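Uncharacterized protein (PDB 5DQV) probably hydrolyses nucleotides in a metal-dependent way, releasing pyrophosphate, as a dimeric, all-helical HD-domain enzyme. Local coordinates at residues 160-165 with 194-199; 15-20 with 38-43. All blocks are in the same frame, centred on the assembly; numbering follows the deposited sequence.

Contact 1: residues 160-165 with 194-199; sequences SAYAHF and QYIRQL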
ATOM      1  N   SER A 160      -7.639   2.173   9.601  1.00 35.69           N
ATOM      2  CA  SER A 160      -6.769   2.644   8.522  1.00 32.41           C
ATOM      3  C   SER A 160      -5.365   2.058   8.622  1.00 30.01           C
ATOM      4  O   SER A 160      -4.934   1.580   9.662  1.00 29.32           O
ATOM      5  CB  SER A 160      -6.720   4.192   8.526  1.00 32.52           C
ATOM      6  OG  SER A 160      -5.853   4.710   9.564  1.00 30.19           O
ATOM      7  N   ALA A 161      -4.666   2.052   7.497  1.00 28.24           N
ATOM      8  CA  ALA A 161      -3.317   1.542   7.448  1.00 26.30           C
ATOM      9  C   ALA A 161      -2.445   2.351   8.391  1.00 23.68           C
ATOM     10  O   ALA A 161      -1.632   1.792   9.144  1.00 21.59           O
ATOM     11  CB  ALA A 161      -2.763   1.614   5.988  1.00 27.25           C
ATOM     12  N   TYR A 162      -2.637   3.673   8.372  1.00 23.90           N
ATOM     13  CA  TYR A 162      -1.816   4.598   9.171  1.00 23.77           C
ATOM     14  C   TYR A 162      -1.991   4.250  10.642  1.00 25.12           C
ATOM     15  O   TYR A 162      -1.019   4.106  11.380  1.00 25.19           O
ATOM     16  CB  TYR A 162      -2.217   6.045   8.935  1.00 24.50           C
ATOM     17  CG  TYR A 162      -1.235   7.059   9.530  1.00 25.23           C
ATOM     18  CD1 TYR A 162       0.012   7.256   8.971  1.00 26.12           C
ATOM     19  CD2 TYR A 162      -1.570   7.816  10.647  1.00 29.75           C
ATOM     20  CE1 TYR A 162       0.908   8.217   9.463  1.00 26.10           C
ATOM     21  CE2 TYR A 162      -0.672   8.736  11.189  1.00 30.73           C
ATOM     22  CZ  TYR A 162       0.563   8.955  10.574  1.00 28.53           C
ATOM     23  OH  TYR A 162       1.460   9.875  11.121  1.00 28.95           O
ATOM     24  N   ALA A 163      -3.232   4.046  11.058  1.00 27.39           N
ATOM     25  CA  ALA A 163      -3.492   3.645  12.436  1.00 28.86           C
ATOM     26  C   ALA A 163      -2.795   2.329  12.772  1.00 29.52           C
ATOM     27  O   ALA A 163      -2.282   2.140  13.903  1.00 28.68           O
ATOM     28  CB  ALA A 163      -5.031   3.556  12.709  1.00 31.09           C
ATOM     29  N   HIS A 164      -2.770   1.418  11.794  1.00 29.24           N
ATOM     30  CA  HIS A 164      -2.186   0.107  11.998  1.00 29.25           C
ATOM     31  C   HIS A 164      -0.662   0.176  12.238  1.00 26.72           C
ATOM     32  O   HIS A 164      -0.139  -0.637  12.973  1.00 25.96           O
ATOM     33  CB  HIS A 164      -2.522  -0.787  10.811  1.00 30.56           C
ATOM     34  CG  HIS A 164      -2.047  -2.196  10.936  1.00 32.68           C
ATOM     35  ND1 HIS A 164      -2.553  -3.076  11.871  1.00 37.98           N
ATOM     36  CD2 HIS A 164      -1.198  -2.917  10.164  1.00 34.83           C
ATOM     37  CE1 HIS A 164      -1.983  -4.261  11.711  1.00 37.73           C
ATOM     38  NE2 HIS A 164      -1.158  -4.190  10.683  1.00 34.77           N
ATOM     39  N   PHE A 165       0.039   1.118  11.608  1.00 25.44           N
ATOM     40  CA  PHE A 165       1.434   1.383  11.906  1.00 24.89           C
ATOM     41  C   PHE A 165       1.641   1.671  13.393  1.00 26.28           C
ATOM     42  O   PHE A 165       2.518   1.065  14.012  1.00 24.52           O
ATOM     43  CB  PHE A 165       1.996   2.565  11.108  1.00 25.38           C
ATOM     44  CG  PHE A 165       2.146   2.289   9.611  1.00 28.02           C
ATOM     45  CD1 PHE A 165       2.944   1.289   9.164  1.00 33.18           C
ATOM     46  CD2 PHE A 165       1.445   3.014   8.673  1.00 33.85           C
ATOM     47  CE1 PHE A 165       3.036   1.008   7.756  1.00 34.65           C
ATOM     48  CE2 PHE A 165       1.536   2.730   7.292  1.00 35.19           C
ATOM     49  CZ  PHE A 165       2.321   1.749   6.851  1.00 31.23           C
ATOM     50  N   GLN A 194      10.967   6.615   8.864  1.00 22.69           N
ATOM     51  CA  GLN A 194      11.166   7.601   7.801  1.00 24.56           C
ATOM     52  C   GLN A 194       9.958   7.765   6.877  1.00 23.02           C
ATOM     53  O   GLN A 194       9.617   8.899   6.469  1.00 24.26           O
ATOM     54  CB  GLN A 194      12.489   7.326   7.064  1.00 26.04           C
ATOM     55  CG  GLN A 194      13.708   7.524   7.991  1.00 31.01           C
ATOM     56  CD  GLN A 194      13.765   8.955   8.665  1.00 39.25           C
ATOM     57  OE1 GLN A 194      13.684   9.984   7.978  1.00 39.19           O
ATOM     58  NE2 GLN A 194      13.857   8.988  10.031  1.00 42.79           N
ATOM     59  N   TYR A 195       9.274   6.655   6.595  1.00 22.46           N
ATOM     60  CA  TYR A 195       8.085   6.631   5.722  1.00 22.30           C
ATOM     61  C   TYR A 195       6.936   7.422   6.380  1.00 21.70           C
ATOM     62  O   TYR A 195       6.314   8.293   5.770  1.00 21.95           O
ATOM     63  CB  TYR A 195       7.670   5.186   5.397  1.00 22.01           C
ATOM     64  CG  TYR A 195       6.492   5.187   4.476  1.00 24.45           C
ATOM     65  CD1 TYR A 195       5.218   5.294   4.999  1.00 27.17           C
ATOM     66  CD2 TYR A 195       6.642   5.191   3.109  1.00 26.16           C
ATOM     67  CE1 TYR A 195       4.125   5.346   4.181  1.00 25.99           C
ATOM     68  CE2 TYR A 195       5.540   5.266   2.274  1.00 29.20           C
ATOM     69  CZ  TYR A 195       4.276   5.354   2.859  1.00 27.34           C
ATOM     70  OH  TYR A 195       3.115   5.444   2.123  1.00 30.08           O
ATOM     71  N   ILE A 196       6.719   7.172   7.663  1.00 21.29           N
ATOM     72  CA  ILE A 196       5.765   7.933   8.447  1.00 21.45           C
ATOM     73  C   ILE A 196       6.075   9.432   8.450  1.00 22.47           C
ATOM     74  O   ILE A 196       5.174  10.268   8.287  1.00 20.95           O
ATOM     75  CB  ILE A 196       5.675   7.385   9.886  1.00 21.55           C
ATOM     76  CG1 ILE A 196       4.995   6.018   9.860  1.00 25.21           C
ATOM     77  CG2 ILE A 196       4.939   8.354  10.819  1.00 22.50           C
ATOM     78  CD1 ILE A 196       5.269   5.225  11.137  1.00 28.51           C
ATOM     79  N   ARG A 197       7.340   9.767   8.658  1.00 23.35           N
ATOM     80  CA  ARG A 197       7.749  11.157   8.654  1.00 24.07           C
ATOM     81  C   ARG A 197       7.387  11.803   7.316  1.00 23.62           C
ATOM     82  O   ARG A 197       6.860  12.960   7.246  1.00 22.45           O
ATOM     83  CB  ARG A 197       9.262  11.179   8.868  1.00 25.92           C
ATOM     84  CG  ARG A 197       9.847  12.552   8.837  1.00 28.47           C
ATOM     85  CD  ARG A 197      11.299  12.473   9.137  1.00 31.58           C
ATOM     86  NE  ARG A 197      11.916  13.776   8.988  1.00 39.42           N
ATOM     87  CZ  ARG A 197      13.160  13.998   8.565  1.00 43.10           C
ATOM     88  NH1 ARG A 197      13.985  12.998   8.231  1.00 43.83           N
ATOM     89  NH2 ARG A 197      13.588  15.239   8.512  1.00 47.12           N
ATOM     90  N   GLN A 198       7.678  11.056   6.240  1.00 23.02           N
ATOM     91  CA  GLN A 198       7.358  11.547   4.892  1.00 24.32           C
ATOM     92  C   GLN A 198       5.842  11.771   4.714  1.00 23.94           C
ATOM     93  O   GLN A 198       5.422  12.828   4.171  1.00 25.68           O
ATOM     94  CB  GLN A 198       7.987  10.645   3.809  1.00 24.89           C
ATOM     95  CG  GLN A 198       8.059  11.327   2.444  1.00 31.56           C
ATOM     96  CD  GLN A 198       9.060  12.438   2.401  1.00 32.58           C
ATOM     97  OE1 GLN A 198      10.154  12.331   2.940  1.00 36.31           O
ATOM     98  NE2 GLN A 198       8.653  13.562   1.832  1.00 40.66           N
ATOM     99  N   LEU A 199       5.001  10.855   5.223  1.00 23.09           N
ATOM    100  CA  LEU A 199       3.534  11.045   5.171  1.00 23.96           C
ATOM    101  C   LEU A 199       3.130  12.268   5.978  1.00 24.50           C
ATOM    102  O   LEU A 199       2.274  13.060   5.535  1.00 25.67           O
ATOM    103  CB  LEU A 199       2.730   9.833   5.686  1.00 23.60           C
ATOM    104  CG  LEU A 199       2.535   8.612   4.819  1.00 24.74           C
ATOM    105  CD1 LEU A 199       1.717   7.585   5.572  1.00 21.39           C
ATOM    106  CD2 LEU A 199       1.872   9.021   3.486  1.00 21.53           C
TER
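Tyr162 and Ile196 mark the closest backbone approach of two helical segments, their CA atoms 8.3 Å apart, while the axes of the short segments 161-165 and 194-199 come no closer than 12.0 Å and run at 137°, nearer antiparallel than parallel. At that spacing the backbones do not touch, and large side chains have to span the gap. Tyr162 and Ile196 carry about equal shares of the contact, with Phe165 close behind. The tyrosine CG lies anti to the backbone N (chi1 -169°), which carries the ring out to the opposing helix although the CA-CB bond itself does not aim there. Leu199 approaches the ring obliquely, at its CD1-CE1 side, its own CD1 lying 3.8 Å from Tyr162 CD1 and scarcely farther from CE1; the two side chains run alongside each other, pointing opposite ways. At the phenol end, the branch methyl CG2 of Ile196 sits 3.8 Å from Tyr162 OH. The buried hydroxyl is satisfied by a hydrogen bond with Asp207 OD1, in the chain beyond helix 179-202, although its neighbour here is a methyl. The other branch of Ile196, ending in CD1, lies 4.2 Å from Phe165 CB, and one isoleucine thus serves two residues of the facing helix. Ser160 starts that helix as its N-cap: OG accepts from Ala163 N at 3.1 Å, nearly straight at 163°. Further rings extend the cluster, Phe166 against Tyr162 and Phe144 against Phe165, while Ala137 of the second subunit packs on Leu199. No hydrogen bond joins the two segments. This is aliphatic-aromatic packing between two helices of an all-helical fold, tying helix 161-169 to the long helix 179-202 beside the subunit interface.

Contact 2: residues 15-20 with 38-43; sequences QIRTWV and RVADLA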
ATOM      1  N   GLN A  15      10.140 -30.560  -2.319  1.00 26.56           N
ATOM      2  CA  GLN A  15       8.823 -31.183  -2.339  1.00 25.45           C
ATOM      3  C   GLN A  15       7.787 -30.388  -1.615  1.00 22.70           C
ATOM      4  O   GLN A  15       6.683 -30.130  -2.118  1.00 20.72           O
ATOM      5  CB  GLN A  15       8.898 -32.582  -1.724  1.00 27.05           C
ATOM      6  CG  GLN A  15       7.629 -33.385  -1.896  1.00 29.27           C
ATOM      7  CD  GLN A  15       7.784 -34.545  -2.882  1.00 31.15           C
ATOM      8  OE1 GLN A  15       8.720 -35.301  -2.789  1.00 33.17           O
ATOM      9  NE2 GLN A  15       6.863 -34.675  -3.793  1.00 30.73           N
ATOM     10  N   ILE A  16       8.170 -29.925  -0.430  1.00 22.31           N
ATOM     11  CA  ILE A  16       7.266 -29.131   0.405  1.00 20.88           C
ATOM     12  C   ILE A  16       6.981 -27.810  -0.285  1.00 21.09           C
ATOM     13  O   ILE A  16       5.836 -27.394  -0.319  1.00 20.47           O
ATOM     14  CB  ILE A  16       7.820 -28.928   1.804  1.00 22.04           C
ATOM     15  CG1 ILE A  16       7.892 -30.274   2.512  1.00 22.04           C
ATOM     16  CG2 ILE A  16       6.927 -27.909   2.644  1.00 20.66           C
ATOM     17  CD1 ILE A  16       8.821 -30.295   3.754  1.00 24.11           C
ATOM     18  N   ARG A  17       8.009 -27.207  -0.894  1.00 22.40           N
ATOM     19  CA  ARG A  17       7.834 -25.945  -1.605  1.00 23.25           C
ATOM     20  C   ARG A  17       6.778 -26.047  -2.701  1.00 21.51           C
ATOM     21  O   ARG A  17       5.963 -25.144  -2.868  1.00 21.44           O
ATOM     22  CB  ARG A  17       9.150 -25.455  -2.244  1.00 26.18           C
ATOM     23  CG  ARG A  17      10.052 -24.717  -1.368  1.00 27.39           C
ATOM     24  CD  ARG A  17      11.357 -24.306  -2.053  1.00 31.27           C
ATOM     25  NE  ARG A  17      12.160 -23.772  -0.979  1.00 34.78           N
ATOM     26  CZ  ARG A  17      12.063 -22.518  -0.501  1.00 38.12           C
ATOM     27  NH1 ARG A  17      11.276 -21.616  -1.070  1.00 36.97           N
ATOM     28  NH2 ARG A  17      12.803 -22.151   0.528  1.00 39.92           N
ATOM     29  N   THR A  18       6.826 -27.120  -3.488  1.00 22.46           N
ATOM     30  CA  THR A  18       5.928 -27.236  -4.650  1.00 22.23           C
ATOM     31  C   THR A  18       4.490 -27.465  -4.106  1.00 20.51           C
ATOM     32  O   THR A  18       3.537 -26.948  -4.638  1.00 20.95           O
ATOM     33  CB  THR A  18       6.341 -28.409  -5.544  1.00 25.43           C
ATOM     34  OG1 THR A  18       7.692 -28.231  -5.992  1.00 25.82           O
ATOM     35  CG2 THR A  18       5.380 -28.599  -6.760  1.00 25.30           C
ATOM     36  N   TRP A  19       4.372 -28.282  -3.061  1.00 18.67           N
ATOM     37  CA  TRP A  19       3.087 -28.541  -2.403  1.00 19.20           C
ATOM     38  C   TRP A  19       2.424 -27.258  -1.910  1.00 18.75           C
ATOM     39  O   TRP A  19       1.273 -26.973  -2.247  1.00 19.90           O
ATOM     40  CB  TRP A  19       3.225 -29.593  -1.282  1.00 16.97           C
ATOM     41  CG  TRP A  19       2.097 -29.695  -0.350  1.00 19.75           C
ATOM     42  CD1 TRP A  19       0.783 -29.858  -0.666  1.00 19.55           C
ATOM     43  CD2 TRP A  19       2.166 -29.621   1.079  1.00 20.05           C
ATOM     44  NE1 TRP A  19       0.004 -29.925   0.503  1.00 22.25           N
ATOM     45  CE2 TRP A  19       0.834 -29.765   1.577  1.00 19.92           C
ATOM     46  CE3 TRP A  19       3.223 -29.439   1.994  1.00 18.87           C
ATOM     47  CZ2 TRP A  19       0.543 -29.745   2.925  1.00 21.90           C
ATOM     48  CZ3 TRP A  19       2.930 -29.424   3.315  1.00 19.05           C
ATOM     49  CH2 TRP A  19       1.589 -29.583   3.784  1.00 21.34           C
ATOM     50  N   VAL A  20       3.154 -26.488  -1.117  1.00 19.48           N
ATOM     51  CA  VAL A  20       2.634 -25.275  -0.516  1.00 19.50           C
ATOM     52  C   VAL A  20       2.213 -24.283  -1.596  1.00 21.63           C
ATOM     53  O   VAL A  20       1.121 -23.688  -1.519  1.00 21.53           O
ATOM     54  CB  VAL A  20       3.688 -24.637   0.423  1.00 20.65           C
ATOM     55  CG1 VAL A  20       3.321 -23.213   0.790  1.00 22.42           C
ATOM     56  CG2 VAL A  20       3.899 -25.539   1.678  1.00 18.88           C
ATOM     57  N   ARG A  38       9.374 -15.377   0.948  1.00 24.84           N
ATOM     58  CA  ARG A  38      10.217 -14.383   1.605  1.00 23.88           C
ATOM     59  C   ARG A  38      10.516 -14.814   3.039  1.00 22.26           C
ATOM     60  O   ARG A  38      11.653 -14.682   3.537  1.00 21.03           O
ATOM     61  CB  ARG A  38       9.564 -12.970   1.598  1.00 25.37           C
ATOM     62  CG  ARG A  38       9.428 -12.323   0.241  1.00 26.80           C
ATOM     63  CD  ARG A  38       8.977 -10.864   0.310  1.00 26.42           C
ATOM     64  NE  ARG A  38       7.731 -10.712   1.058  1.00 23.07           N
ATOM     65  CZ  ARG A  38       6.511 -10.697   0.566  1.00 25.93           C
ATOM     66  NH1 ARG A  38       6.275 -10.914  -0.705  1.00 32.77           N
ATOM     67  NH2 ARG A  38       5.493 -10.561   1.385  1.00 29.89           N
ATOM     68  N   VAL A  39       9.486 -15.274   3.738  1.00 20.76           N
ATOM     69  CA  VAL A  39       9.662 -15.703   5.121  1.00 19.18           C
ATOM     70  C   VAL A  39      10.600 -16.893   5.249  1.00 19.59           C
ATOM     71  O   VAL A  39      11.463 -16.875   6.116  1.00 19.22           O
ATOM     72  CB  VAL A  39       8.342 -15.933   5.825  1.00 17.66           C
ATOM     73  CG1 VAL A  39       8.572 -16.611   7.202  1.00 16.57           C
ATOM     74  CG2 VAL A  39       7.596 -14.670   5.891  1.00 19.80           C
ATOM     75  N   ALA A  40      10.501 -17.882   4.331  1.00 20.09           N
ATOM     76  CA  ALA A  40      11.411 -18.990   4.329  1.00 20.16           C
ATOM     77  C   ALA A  40      12.873 -18.562   4.091  1.00 21.44           C
ATOM     78  O   ALA A  40      13.759 -18.980   4.858  1.00 20.79           O
ATOM     79  CB  ALA A  40      10.991 -20.053   3.329  1.00 20.91           C
ATOM     80  N   ASP A  41      13.117 -17.646   3.159  1.00 21.67           N
ATOM     81  CA  ASP A  41      14.494 -17.166   2.925  1.00 25.00           C
ATOM     82  C   ASP A  41      15.041 -16.422   4.150  1.00 24.38           C
ATOM     83  O   ASP A  41      16.175 -16.613   4.590  1.00 24.10           O
ATOM     84  CB  ASP A  41      14.569 -16.208   1.704  1.00 26.39           C
ATOM     85  CG  ASP A  41      14.366 -16.906   0.423  1.00 31.49           C
ATOM     86  OD1 ASP A  41      14.326 -18.156   0.420  1.00 32.76           O
ATOM     87  OD2 ASP A  41      14.207 -16.200  -0.587  1.00 35.34           O
ATOM     88  N   LEU A  42      14.213 -15.573   4.722  1.00 24.73           N
ATOM     89  CA  LEU A  42      14.610 -14.811   5.920  1.00 25.13           C
ATOM     90  C   LEU A  42      14.862 -15.756   7.097  1.00 23.37           C
ATOM     91  O   LEU A  42      15.828 -15.617   7.822  1.00 21.41           O
ATOM     92  CB  LEU A  42      13.488 -13.821   6.276  1.00 25.65           C
ATOM     93  CG  LEU A  42      13.643 -12.332   6.536  1.00 31.74           C
ATOM     94  CD1 LEU A  42      14.961 -11.678   6.019  1.00 34.26           C
ATOM     95  CD2 LEU A  42      12.362 -11.667   5.949  1.00 31.21           C
ATOM     96  N   ALA A  43      13.957 -16.708   7.289  1.00 21.62           N
ATOM     97  CA  ALA A  43      14.103 -17.655   8.367  1.00 21.47           C
ATOM     98  C   ALA A  43      15.393 -18.499   8.269  1.00 21.53           C
ATOM     99  O   ALA A  43      16.067 -18.747   9.284  1.00 20.47           O
ATOM    100  CB  ALA A  43      12.844 -18.525   8.494  1.00 19.19           C
TER
HETATM  101  O   HOH W   1      11.888 -19.179  -0.470  1.00 36.76           O
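Within 15-20, Arg17 makes the contact with 38-43, meeting Ala40 and, through a water, Asp41. Backbone bonds from Trp19 N to the Gln15 carbonyl and from Val20 N to that of Ile16 span Arg17, which thus sits within a regular helical turn, with Ile16 buried against helix 54-63. At Arg17 itself CG stands anti to the carbonyl carbon (chi1 -84°), and from CG to NE the chain is extended; this length lets the guanidinium cross between backbones whose nearest CA atoms, those of Arg17 and Ala40, are 9.8 Å apart. NH2 comes to rest 3.9 Å from the methyl carbon CB of Ala40, a small side chain that points toward the arginine's segment. Asp41 is approached less directly. Its OD1 is 4.3 Å from Arg17 NH2, beyond a salt bridge, and water 1 makes the connection instead, accepting from Arg17 NH1 at 2.6 Å and donating to Asp41 OD1 at 2.8 Å. The direct ion pair of Arg17 lies outside the two segments, between its NH2 and Glu58 of helix 54-63. That pairing and the water together fix the position of the guanidinium. Farther along, Val20 packs on Trp33 and Ile36 of helix 33-50, and Arg17 also touches Trp33, so further side-chain packing continues the join. The result is a water-bridged polar link between the N-terminal helix and helix 33-50 of the HD domain, the helix that carries the nickel-site residue His35; the side chain of Ala40 lies about 10 Å from the nickel.

How the contacts relate
Both contacts join two helices of one chain, yet they share no helix and lie on opposite sides of its centre, 30 Å apart between centres and about 13 Å at the nearest atoms. In contact 1 the four touching residues are all buried and meet through aromatic and aliphatic groups. Contact 2 is smaller, partly buried, and relies on charge and one ordered water. Contact 2 joins the N-terminal helix to the helix carrying His35, contact 1 joins two later helices, and the second subunit comes near both, at Arg38 and at Tyr195, Gln198 and Leu199. Bulk bridges one gap; a long polar side chain bridges the other.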